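Local coordinates for protein polyketide biosynthesis cytochrome P450 PksS (Bacillus subtilis, PDB 4YZR) that acts as a haem-dependent cytochrome P450 in bacillaene biosynthesis, oxidising the polyketide dihydrobacillaene, at residues A[18-21]-A[22-25]. Residues are numbered along the deposited sequence; the frame is centred on the assembly and turned at random.
Sequences FSVL and GRFR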
loop_
_atom_site.group_PDB
_atom_site.type_symbol
_atom_site.label_atom_id
_atom_site.label_comp_id
_atom_site.label_asym_id
_atom_site.label_seq_id
_atom_site.Cartn_x
_atom_site.Cartn_y
_atom_site.Cartn_z
ATOM N N PHE A 18 -12.072 8.287 -6.833
ATOM C CA PHE A 18 -11.621 9.667 -6.632
ATOM C C PHE A 18 -12.776 10.597 -6.836
ATOM O O PHE A 18 -12.981 11.565 -6.105
ATOM C CB PHE A 18 -10.471 10.024 -7.488
ATOM C CG PHE A 18 -9.314 9.138 -7.252
ATOM C CD1 PHE A 18 -9.094 7.952 -7.918
ATOM C CD2 PHE A 18 -8.384 9.501 -6.248
ATOM C CE1 PHE A 18 -8.021 7.157 -7.604
ATOM C CE2 PHE A 18 -7.284 8.672 -5.981
ATOM C CZ PHE A 18 -7.100 7.526 -6.629
ATOM N N SER A 19 -13.618 10.280 -7.835
ATOM C CA SER A 19 -14.732 11.215 -8.083
ATOM C C SER A 19 -15.824 11.049 -7.002
ATOM O O SER A 19 -16.393 12.039 -6.571
ATOM C CB SER A 19 -15.337 11.096 -9.501
ATOM O OG SER A 19 -16.682 11.499 -9.574
ATOM N N VAL A 20 -16.016 9.864 -6.493
ATOM C CA VAL A 20 -16.971 9.687 -5.414
ATOM C C VAL A 20 -16.496 10.422 -4.155
ATOM O O VAL A 20 -17.206 11.173 -3.473
ATOM C CB VAL A 20 -17.214 8.194 -5.087
ATOM C CG1 VAL A 20 -18.040 7.996 -3.868
ATOM C CG2 VAL A 20 -17.907 7.521 -6.289
ATOM N N LEU A 21 -15.255 10.096 -3.727
ATOM C CA LEU A 21 -14.729 10.706 -2.505
ATOM C C LEU A 21 -14.653 12.261 -2.633
ATOM O O LEU A 21 -14.874 12.970 -1.669
ATOM C CB LEU A 21 -13.368 10.140 -2.154
ATOM C CG LEU A 21 -13.264 8.661 -1.826
ATOM C CD1 LEU A 21 -11.808 8.294 -1.601
ATOM C CD2 LEU A 21 -14.109 8.397 -0.629
ATOM N N GLY A 22 -14.358 12.731 -3.825
ATOM C CA GLY A 22 -14.299 14.176 -4.093
ATOM C C GLY A 22 -15.656 14.850 -3.944
ATOM O O GLY A 22 -15.749 15.997 -3.448
ATOM N N ARG A 23 -16.690 14.160 -4.415
ATOM C CA ARG A 23 -18.055 14.732 -4.274
ATOM C C ARG A 23 -18.419 14.796 -2.841
ATOM O O ARG A 23 -18.914 15.787 -2.372
ATOM C CB ARG A 23 -19.054 13.901 -5.084
ATOM C CG ARG A 23 -20.488 14.259 -4.685
ATOM C CD ARG A 23 -21.521 13.608 -5.588
ATOM N NE ARG A 23 -21.701 12.213 -5.169
ATOM C CZ ARG A 23 -21.339 11.119 -5.872
ATOM N NH1 ARG A 23 -20.712 11.205 -7.050
ATOM N NH2 ARG A 23 -21.597 9.904 -5.366
ATOM N N PHE A 24 -18.125 13.766 -2.020
ATOM C CA PHE A 24 -18.313 13.815 -0.606
ATOM C C PHE A 24 -17.491 14.924 0.046
ATOM O O PHE A 24 -18.010 15.628 0.929
ATOM C CB PHE A 24 -18.038 12.435 0.087
ATOM C CG PHE A 24 -19.223 11.498 -0.021
ATOM C CD1 PHE A 24 -20.209 11.580 0.920
ATOM C CD2 PHE A 24 -19.330 10.571 -1.024
ATOM C CE1 PHE A 24 -21.325 10.735 0.844
ATOM C CE2 PHE A 24 -20.457 9.685 -1.069
ATOM C CZ PHE A 24 -21.432 9.815 -0.150
ATOM N N ARG A 25 -16.274 15.119 -0.383
ATOM C CA ARG A 25 -15.455 16.155 0.208
ATOM C C ARG A 25 -16.136 17.527 0.052
ATOM O O ARG A 25 -16.134 18.296 0.918
ATOM C CB ARG A 25 -14.072 16.191 -0.454
ATOM C CG ARG A 25 -13.087 17.065 0.331
ATOM C CD ARG A 25 -11.718 17.259 -0.327
ATOM N NE ARG A 25 -11.913 17.989 -1.563
ATOM C CZ ARG A 25 -11.656 17.554 -2.767
ATOM N NH1 ARG A 25 -11.059 16.395 -2.995
ATOM N NH2 ARG A 25 -12.026 18.269 -3.784
#
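With chi1 at 172°, Val20 swings CG1 away from its own backbone N, and Phe24, whose chi1 of -81° places CG opposite the carbonyl carbon, sets its ring alongside that methyl one helical turn later. The two side chains run side by side in the same direction, with Val20 CG1 4.0 Å from Phe24 CD2, an apolar i to i+4 pair. The ring also meets backbone at its edge: Phe24 CD2 lies 3.3 Å from Val20 O, near the ring plane. That carbonyl accepts an almost straight bond from Phe24 N (3.1 Å, N-H...O 172°), the straightest of four successive i to i+4 bonds that identify the segment as alpha-helix. At its start Gly22 N reaches Phe18 O at 2.9 Å, and at its end Arg25 N reaches Leu21 O at 2.9 Å. Arg23 lays one face of its guanidinium over Val20 CA, while NH2 forms a salt bridge with Glu12; Arg25 NH1 bonds to Ser319 O. Val20 and Leu21 pack against Phe13 of helix 11-15, and Leu21 and Phe24 against Leu46 of strand 42-47. This part of helix 17-27 thus appears amphipathic: backbone bonds set the turn, buried apolar groups pack inward, and the partly exposed arginines make polar links elsewhere in the fold.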